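Local structure of myosin-2 (Saccharomyces cerevisiae, 6IXO) at residues 80-85 against 149-154; 103-108 against 157-162. The protein carries organelles and proteins along polarized actin cables as a class V myosin, this chain being the globular tail domain that binds cargo receptors. One frame throughout, in Å; residues are numbered along the deposited sequence.

Contact 1 (80-85 against 149-154); sequences QVLTTI and DDFEAL
Leu82 reaches across to three residues of 149-154 and illustrates how one branched side chain can join two helices that run side by side. The apolar packing comes first. CG of Leu82 lies anti to the carbonyl carbon (chi1 -68°), and from there the two methyls diverge. Leu82 CD2 comes 3.5 Å from Phe151 CE1, approaching the ring obliquely. The same methyl touches Leu154, whose CD2 is 3.8 Å from Leu82 CD2. One turn on, Ile85 sends its CG2 branch to that same Leu154 methyl, the two side chains meeting almost perpendicularly with 4.1 Å between Ile85 CG2 and Leu154 CD2. Leu154 can do this because its CG is anti to the backbone N (chi1 180°), directing its methyls toward helix 71-90.

At the exposed margin, the other methyl, Leu82 CD1, rests 3.9 Å from CB of Asp150, so the aspartate lends its aliphatic carbon to the packing.

No hydrogen bond crosses the contact. In 80-85, Thr84 turns its hydroxyl back to the preceding turn, OG1 of Thr84 donating to Gln80 O at 2.8 Å, while Thr84 N reaches the same oxygen from the opposite face of the carbonyl plane.

The two segments run almost exactly parallel, their axes 10.9 Å apart at an angle of 5°. This is parallel helix-helix packing by apolar side chains, joining helix 71-90 to helix 134-180 in the all-helical globular cargo-binding tail. Helix 97-124 packs against Ile85 through Trp104 and Val108 and against Phe151 through Tyr112 and Val115, while helix 20-32 touches Gln80 and Thr84 of helix 71-90.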
ATOM      1  N   GLN A  80      13.812 -20.221   4.379  1.00 43.81           N
ATOM      2  CA  GLN A  80      14.218 -19.722   3.067  1.00 42.89           C
ATOM      3  C   GLN A  80      13.115 -18.937   2.367  1.00 40.81           C
ATOM      4  O   GLN A  80      13.376 -17.874   1.762  1.00 39.68           O
ATOM      5  CB  GLN A  80      14.639 -20.874   2.167  1.00 48.44           C
ATOM      6  CG  GLN A  80      15.959 -21.484   2.552  1.00 61.81           C
ATOM      7  CD  GLN A  80      17.076 -20.976   1.686  1.00 75.22           C
ATOM      8  OE1 GLN A  80      17.165 -19.778   1.397  1.00 72.80           O
ATOM      9  NE2 GLN A  80      17.928 -21.890   1.237  1.00 88.55           N
ATOM     10  N   VAL A  81      11.893 -19.468   2.425  1.00 36.44           N
ATOM     11  CA  VAL A  81      10.755 -18.801   1.799  1.00 33.98           C
ATOM     12  C   VAL A  81      10.530 -17.425   2.454  1.00 35.68           C
ATOM     13  O   VAL A  81      10.384 -16.414   1.760  1.00 29.96           O
ATOM     14  CB  VAL A  81       9.463 -19.659   1.893  1.00 36.68           C
ATOM     15  CG1 VAL A  81       8.227 -18.795   1.650  1.00 30.58           C
ATOM     16  CG2 VAL A  81       9.525 -20.766   0.870  1.00 38.76           C
ATOM     17  N   LEU A  82      10.534 -17.376   3.782  1.00 36.21           N
ATOM     18  CA  LEU A  82      10.252 -16.096   4.467  1.00 35.50           C
ATOM     19  C   LEU A  82      11.297 -15.018   4.101  1.00 34.11           C
ATOM     20  O   LEU A  82      10.949 -13.861   3.752  1.00 31.63           O
ATOM     21  CB  LEU A  82      10.217 -16.317   5.982  1.00 41.75           C
ATOM     22  CG  LEU A  82       9.041 -17.169   6.471  1.00 44.28           C
ATOM     23  CD1 LEU A  82       9.334 -17.797   7.823  1.00 50.37           C
ATOM     24  CD2 LEU A  82       7.805 -16.332   6.566  1.00 41.58           C
ATOM     25  N   THR A  83      12.566 -15.409   4.181  1.00 34.80           N
ATOM     26  CA  THR A  83      13.685 -14.520   3.894  1.00 41.20           C
ATOM     27  C   THR A  83      13.601 -14.016   2.469  1.00 39.50           C
ATOM     28  O   THR A  83      13.782 -12.820   2.206  1.00 38.90           O
ATOM     29  CB  THR A  83      15.054 -15.232   4.077  1.00 38.67           C
ATOM     30  OG1 THR A  83      15.176 -15.690   5.426  1.00 45.29           O
ATOM     31  CG2 THR A  83      16.200 -14.251   3.774  1.00 45.18           C
ATOM     32  N   THR A  84      13.336 -14.936   1.543  1.00 31.97           N
ATOM     33  CA  THR A  84      13.386 -14.596   0.127  1.00 30.12           C
ATOM     34  C   THR A  84      12.258 -13.645  -0.237  1.00 33.03           C
ATOM     35  O   THR A  84      12.461 -12.654  -0.960  1.00 37.16           O
ATOM     36  CB  THR A  84      13.344 -15.872  -0.768  1.00 35.61           C
ATOM     37  OG1 THR A  84      14.506 -16.670  -0.490  1.00 38.48           O
ATOM     38  CG2 THR A  84      13.331 -15.492  -2.256  1.00 33.70           C
ATOM     39  N   ILE A  85      11.063 -13.913   0.259  1.00 28.46           N
ATOM     40  CA  ILE A  85       9.951 -13.034  -0.116  1.00 26.99           C
ATOM     41  C   ILE A  85      10.224 -11.631   0.412  1.00 32.85           C
ATOM     42  O   ILE A  85      10.070 -10.651  -0.310  1.00 28.41           O
ATOM     43  CB  ILE A  85       8.598 -13.534   0.441  1.00 27.70           C
ATOM     44  CG1 ILE A  85       8.163 -14.812  -0.339  1.00 29.13           C
ATOM     45  CG2 ILE A  85       7.554 -12.421   0.340  1.00 29.33           C
ATOM     46  CD1 ILE A  85       6.870 -15.497   0.217  1.00 32.71           C
ATOM     47  N   ASP A 149       2.669 -16.946  13.347  1.00 31.29           N
ATOM     48  CA  ASP A 149       3.320 -15.671  13.735  1.00 33.23           C
ATOM     49  C   ASP A 149       4.327 -15.157  12.709  1.00 34.56           C
ATOM     50  O   ASP A 149       4.367 -13.945  12.427  1.00 33.21           O
ATOM     51  CB  ASP A 149       4.046 -15.809  15.072  1.00 43.78           C
ATOM     52  CG  ASP A 149       3.093 -15.921  16.252  1.00 49.31           C
ATOM     53  OD1 ASP A 149       1.890 -15.591  16.103  1.00 50.54           O
ATOM     54  OD2 ASP A 149       3.571 -16.308  17.334  1.00 55.94           O
ATOM     55  N   ASP A 150       5.148 -16.050  12.162  1.00 33.88           N
ATOM     56  CA  ASP A 150       6.134 -15.633  11.140  1.00 29.83           C
ATOM     57  C   ASP A 150       5.461 -15.065   9.881  1.00 32.95           C
ATOM     58  O   ASP A 150       5.918 -14.057   9.323  1.00 36.51           O
ATOM     59  CB  ASP A 150       7.042 -16.818  10.759  1.00 32.91           C
ATOM     60  CG  ASP A 150       8.024 -17.220  11.894  1.00 37.77           C
ATOM     61  OD1 ASP A 150       8.211 -16.434  12.837  1.00 39.67           O
ATOM     62  OD2 ASP A 150       8.581 -18.333  11.836  1.00 42.83           O
ATOM     63  N   PHE A 151       4.372 -15.673   9.414  1.00 29.48           N
ATOM     64  CA  PHE A 151       3.680 -15.094   8.248  1.00 27.66           C
ATOM     65  C   PHE A 151       2.926 -13.804   8.585  1.00 28.54           C
ATOM     66  O   PHE A 151       2.833 -12.911   7.761  1.00 28.69           O
ATOM     67  CB  PHE A 151       2.725 -16.127   7.613  1.00 29.02           C
ATOM     68  CG  PHE A 151       3.434 -17.049   6.660  1.00 37.95           C
ATOM     69  CD1 PHE A 151       4.218 -16.541   5.656  1.00 38.14           C
ATOM     70  CD2 PHE A 151       3.348 -18.415   6.786  1.00 48.16           C
ATOM     71  CE1 PHE A 151       4.911 -17.358   4.793  1.00 40.39           C
ATOM     72  CE2 PHE A 151       4.034 -19.243   5.905  1.00 48.53           C
ATOM     73  CZ  PHE A 151       4.834 -18.695   4.926  1.00 40.99           C
ATOM     74  N   GLU A 152       2.401 -13.708   9.794  1.00 28.53           N
ATOM     75  CA  GLU A 152       1.825 -12.458  10.238  1.00 32.08           C
ATOM     76  C   GLU A 152       2.875 -11.343  10.211  1.00 30.14           C
ATOM     77  O   GLU A 152       2.632 -10.239   9.676  1.00 28.08           O
ATOM     78  CB  GLU A 152       1.257 -12.648  11.639  1.00 35.53           C
ATOM     79  CG  GLU A 152       0.695 -11.385  12.279  1.00 41.01           C
ATOM     80  CD  GLU A 152       0.180 -11.655  13.700  1.00 62.79           C
ATOM     81  OE1 GLU A 152      -1.033 -11.887  13.864  1.00 72.73           O
ATOM     82  OE2 GLU A 152       0.994 -11.642  14.650  1.00 70.44           O
ATOM     83  N   ALA A 153       4.059 -11.642  10.745  1.00 30.57           N
ATOM     84  CA  ALA A 153       5.169 -10.686  10.713  1.00 32.55           C
ATOM     85  C   ALA A 153       5.580 -10.373   9.274  1.00 30.40           C
ATOM     86  O   ALA A 153       5.801  -9.187   8.922  1.00 30.09           O
ATOM     87  CB  ALA A 153       6.386 -11.218  11.533  1.00 28.46           C
ATOM     88  N   LEU A 154       5.668 -11.400   8.427  1.00 29.24           N
ATOM     89  CA  LEU A 154       6.029 -11.166   7.016  1.00 26.95           C
ATOM     90  C   LEU A 154       5.037 -10.192   6.331  1.00 31.40           C
ATOM     91  O   LEU A 154       5.437  -9.244   5.641  1.00 29.27           O
ATOM     92  CB  LEU A 154       6.067 -12.472   6.223  1.00 28.43           C
ATOM     93  CG  LEU A 154       6.426 -12.364   4.725  1.00 28.20           C
ATOM     94  CD1 LEU A 154       7.831 -11.738   4.530  1.00 25.38           C
ATOM     95  CD2 LEU A 154       6.405 -13.769   4.064  1.00 26.95           C
TER

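Contact 2 (103-108 against 157-162); sequences FWLANV and NIYNIW
Leu105 and Ile158 lie alongside each other, pointing opposite ways, which brings Leu105 CD2 to 3.8 Å from Ile158 CD1. Ile158 holds CG1 between its backbone N and carbonyl carbon (chi1 61°), and its terminal methyl extends to the facing helix. There Ile158 CD1 lies 3.7 Å from Val108 CG2, again with the side chains running antiparallel, and also packs on the backbone oxygen of Trp104.

Such interlocking of aliphatic branches joins neighbouring antiparallel helices of the all-helical globular tail: the segments run at 169°, their axes 10.2 Å apart, within the Dilute family region of class V myosins. The aromatic side of the contact is set by the other Leu105 methyl. Leu105 stands roughly perpendicular to Trp162, and Leu105 CD1 touches the benzo part of the indole obliquely, 3.6 Å from Trp162 CE3. NE1 of the indole is hydrogen-bonded to Leu97 O, which ties down the pyrrole part of the ring system. Replacing Leu105 by an alanine would probably open a gap between Ile158 and Trp162, leaving both without their shared packing partner. At the Tyr159 ring, Leu105 CD2 lies at the edge, near the ring plane, and 4.2 Å from Tyr159 CB.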
ATOM      1  N   PHE A 103       0.954  -7.950  -5.845  1.00 28.44           N
ATOM      2  CA  PHE A 103       1.155  -9.372  -6.136  1.00 27.93           C
ATOM      3  C   PHE A 103       1.656 -10.089  -4.889  1.00 30.32           C
ATOM      4  O   PHE A 103       1.101 -11.124  -4.467  1.00 31.56           O
ATOM      5  CB  PHE A 103       2.166  -9.512  -7.287  1.00 27.04           C
ATOM      6  CG  PHE A 103       2.493 -10.956  -7.633  1.00 27.54           C
ATOM      7  CD1 PHE A 103       1.677 -11.670  -8.504  1.00 27.91           C
ATOM      8  CD2 PHE A 103       3.644 -11.550  -7.126  1.00 25.16           C
ATOM      9  CE1 PHE A 103       1.979 -13.006  -8.836  1.00 29.46           C
ATOM     10  CE2 PHE A 103       3.972 -12.894  -7.488  1.00 28.68           C
ATOM     11  CZ  PHE A 103       3.130 -13.590  -8.340  1.00 28.66           C
ATOM     12  N   TRP A 104       2.728  -9.563  -4.291  1.00 25.49           N
ATOM     13  CA  TRP A 104       3.301 -10.234  -3.125  1.00 25.51           C
ATOM     14  C   TRP A 104       2.393 -10.125  -1.905  1.00 31.01           C
ATOM     15  O   TRP A 104       2.319 -11.057  -1.116  1.00 29.55           O
ATOM     16  CB  TRP A 104       4.720  -9.708  -2.821  1.00 25.30           C
ATOM     17  CG  TRP A 104       5.674 -10.355  -3.749  1.00 26.04           C
ATOM     18  CD1 TRP A 104       6.354  -9.784  -4.769  1.00 28.16           C
ATOM     19  CD2 TRP A 104       5.962 -11.758  -3.804  1.00 27.97           C
ATOM     20  NE1 TRP A 104       7.078 -10.722  -5.444  1.00 32.54           N
ATOM     21  CE2 TRP A 104       6.847 -11.955  -4.881  1.00 32.19           C
ATOM     22  CE3 TRP A 104       5.558 -12.860  -3.047  1.00 31.25           C
ATOM     23  CZ2 TRP A 104       7.343 -13.206  -5.215  1.00 37.39           C
ATOM     24  CZ3 TRP A 104       6.036 -14.127  -3.404  1.00 31.46           C
ATOM     25  CH2 TRP A 104       6.924 -14.279  -4.467  1.00 33.79           C
ATOM     26  N   LEU A 105       1.689  -9.006  -1.744  1.00 31.44           N
ATOM     27  CA  LEU A 105       0.693  -8.931  -0.674  1.00 26.84           C
ATOM     28  C   LEU A 105      -0.358 -10.033  -0.829  1.00 30.82           C
ATOM     29  O   LEU A 105      -0.776 -10.656   0.161  1.00 30.55           O
ATOM     30  CB  LEU A 105       0.008  -7.538  -0.671  1.00 24.84           C
ATOM     31  CG  LEU A 105       0.927  -6.375  -0.182  1.00 31.29           C
ATOM     32  CD1 LEU A 105       0.213  -4.996  -0.393  1.00 31.39           C
ATOM     33  CD2 LEU A 105       1.314  -6.559   1.283  1.00 26.33           C
ATOM     34  N   ALA A 106      -0.825 -10.240  -2.063  1.00 26.81           N
ATOM     35  CA  ALA A 106      -1.850 -11.267  -2.307  1.00 28.68           C
ATOM     36  C   ALA A 106      -1.297 -12.649  -1.905  1.00 30.97           C
ATOM     37  O   ALA A 106      -1.984 -13.468  -1.254  1.00 28.41           O
ATOM     38  CB  ALA A 106      -2.252 -11.283  -3.747  1.00 28.01           C
ATOM     39  N   ASN A 107      -0.053 -12.899  -2.297  1.00 28.29           N
ATOM     40  CA  ASN A 107       0.526 -14.232  -2.088  1.00 33.33           C
ATOM     41  C   ASN A 107       0.812 -14.521  -0.625  1.00 31.25           C
ATOM     42  O   ASN A 107       0.570 -15.631  -0.121  1.00 29.59           O
ATOM     43  CB  ASN A 107       1.786 -14.395  -2.938  1.00 31.09           C
ATOM     44  CG  ASN A 107       1.447 -14.885  -4.310  1.00 32.83           C
ATOM     45  OD1 ASN A 107       1.252 -16.112  -4.536  1.00 32.75           O
ATOM     46  ND2 ASN A 107       1.247 -13.942  -5.235  1.00 25.34           N
ATOM     47  N   VAL A 108       1.308 -13.518   0.079  1.00 26.94           N
ATOM     48  CA  VAL A 108       1.585 -13.698   1.509  1.00 30.65           C
ATOM     49  C   VAL A 108       0.261 -13.814   2.261  1.00 31.89           C
ATOM     50  O   VAL A 108       0.132 -14.608   3.212  1.00 33.50           O
ATOM     51  CB  VAL A 108       2.465 -12.554   2.062  1.00 30.01           C
ATOM     52  CG1 VAL A 108       2.534 -12.612   3.579  1.00 28.32           C
ATOM     53  CG2 VAL A 108       3.878 -12.655   1.454  1.00 29.24           C
ATOM     54  N   ASN A 157       5.619  -6.707   7.597  1.00 27.21           N
ATOM     55  CA  ASN A 157       6.883  -6.224   7.063  1.00 26.22           C
ATOM     56  C   ASN A 157       6.750  -5.822   5.627  1.00 28.26           C
ATOM     57  O   ASN A 157       7.137  -4.704   5.267  1.00 28.26           O
ATOM     58  CB  ASN A 157       8.002  -7.298   7.218  1.00 25.60           C
ATOM     59  CG  ASN A 157       8.405  -7.462   8.639  1.00 32.14           C
ATOM     60  OD1 ASN A 157       7.951  -6.682   9.494  1.00 31.77           O
ATOM     61  ND2 ASN A 157       9.251  -8.461   8.934  1.00 34.84           N
ATOM     62  N   ILE A 158       6.203  -6.688   4.781  1.00 27.38           N
ATOM     63  CA  ILE A 158       6.209  -6.322   3.359  1.00 24.79           C
ATOM     64  C   ILE A 158       5.153  -5.220   3.105  1.00 28.13           C
ATOM     65  O   ILE A 158       5.323  -4.403   2.204  1.00 25.62           O
ATOM     66  CB  ILE A 158       5.988  -7.537   2.395  1.00 27.02           C
ATOM     67  CG1 ILE A 158       4.637  -8.234   2.593  1.00 25.08           C
ATOM     68  CG2 ILE A 158       7.167  -8.490   2.486  1.00 27.49           C
ATOM     69  CD1 ILE A 158       4.213  -8.970   1.310  1.00 22.12           C
ATOM     70  N   TYR A 159       4.118  -5.158   3.926  1.00 22.22           N
ATOM     71  CA  TYR A 159       3.127  -4.073   3.763  1.00 25.70           C
ATOM     72  C   TYR A 159       3.838  -2.718   4.038  1.00 25.54           C
ATOM     73  O   TYR A 159       3.685  -1.735   3.275  1.00 24.75           O
ATOM     74  CB  TYR A 159       1.954  -4.253   4.718  1.00 24.26           C
ATOM     75  CG  TYR A 159       0.948  -3.107   4.556  1.00 24.78           C
ATOM     76  CD1 TYR A 159       0.027  -3.143   3.529  1.00 23.00           C
ATOM     77  CD2 TYR A 159       0.936  -2.026   5.425  1.00 28.33           C
ATOM     78  CE1 TYR A 159      -0.917  -2.097   3.335  1.00 22.88           C
ATOM     79  CE2 TYR A 159       0.009  -0.945   5.259  1.00 24.22           C
ATOM     80  CZ  TYR A 159      -0.892  -0.992   4.216  1.00 25.74           C
ATOM     81  OH  TYR A 159      -1.843  -0.003   4.052  1.00 27.30           O
ATOM     82  N   ASN A 160       4.632  -2.691   5.109  1.00 23.37           N
ATOM     83  CA  ASN A 160       5.327  -1.444   5.481  1.00 29.68           C
ATOM     84  C   ASN A 160       6.470  -1.087   4.566  1.00 31.24           C
ATOM     85  O   ASN A 160       6.724   0.085   4.291  1.00 26.15           O
ATOM     86  CB  ASN A 160       5.799  -1.554   6.911  1.00 26.95           C
ATOM     87  CG  ASN A 160       4.736  -1.127   7.859  1.00 33.60           C
ATOM     88  OD1 ASN A 160       4.507   0.066   8.018  1.00 30.16           O
ATOM     89  ND2 ASN A 160       4.015  -2.083   8.446  1.00 22.85           N
ATOM     90  N   ILE A 161       7.192  -2.091   4.115  1.00 22.70           N
ATOM     91  CA  ILE A 161       8.287  -1.854   3.172  1.00 25.87           C
ATOM     92  C   ILE A 161       7.720  -1.243   1.885  1.00 29.60           C
ATOM     93  O   ILE A 161       8.230  -0.244   1.342  1.00 25.92           O
ATOM     94  CB  ILE A 161       9.026  -3.145   2.863  1.00 23.62           C
ATOM     95  CG1 ILE A 161       9.893  -3.565   4.070  1.00 25.91           C
ATOM     96  CG2 ILE A 161       9.905  -3.004   1.596  1.00 24.33           C
ATOM     97  CD1 ILE A 161      10.411  -5.048   3.974  1.00 29.57           C
ATOM     98  N   TRP A 162       6.636  -1.836   1.418  1.00 24.48           N
ATOM     99  CA  TRP A 162       6.000  -1.397   0.181  1.00 24.65           C
ATOM    100  C   TRP A 162       5.401  -0.003   0.313  1.00 28.52           C
ATOM    101  O   TRP A 162       5.585   0.839  -0.553  1.00 25.46           O
ATOM    102  CB  TRP A 162       4.907  -2.369  -0.202  1.00 23.15           C
ATOM    103  CG  TRP A 162       4.238  -2.092  -1.544  1.00 20.08           C
ATOM    104  CD1 TRP A 162       4.845  -2.032  -2.786  1.00 21.75           C
ATOM    105  CD2 TRP A 162       2.854  -1.870  -1.759  1.00 19.49           C
ATOM    106  NE1 TRP A 162       3.892  -1.818  -3.759  1.00 21.98           N
ATOM    107  CE2 TRP A 162       2.660  -1.725  -3.151  1.00 19.63           C
ATOM    108  CE3 TRP A 162       1.746  -1.789  -0.912  1.00 23.33           C
ATOM    109  CZ2 TRP A 162       1.408  -1.491  -3.711  1.00 20.92           C
ATOM    110  CZ3 TRP A 162       0.486  -1.582  -1.477  1.00 24.06           C
ATOM    111  CH2 TRP A 162       0.326  -1.440  -2.856  1.00 23.27           C
TER

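How the contacts relate
Contacts 1 and 2 lie about 10 Å apart, centre to centre, and share the long helix 134-180, which gives 149-154 to the first and 157-162 to the second. Their other segments sit on the consecutive helices 71-90 and 97-124. Along the chain the order is 80-85, 103-108, 149-154, 157-162, so the contacts alternate rather than enclose one another. In these segments helix 134-180 runs nearly parallel to helix 71-90 and nearly antiparallel to helix 97-124. The two contacts also touch directly: Ile85 CG2 and Leu154 CD2 each lie 3.8 Å from Val108 CG2. Three helices therefore meet at a shared apolar junction within the cargo-binding tail.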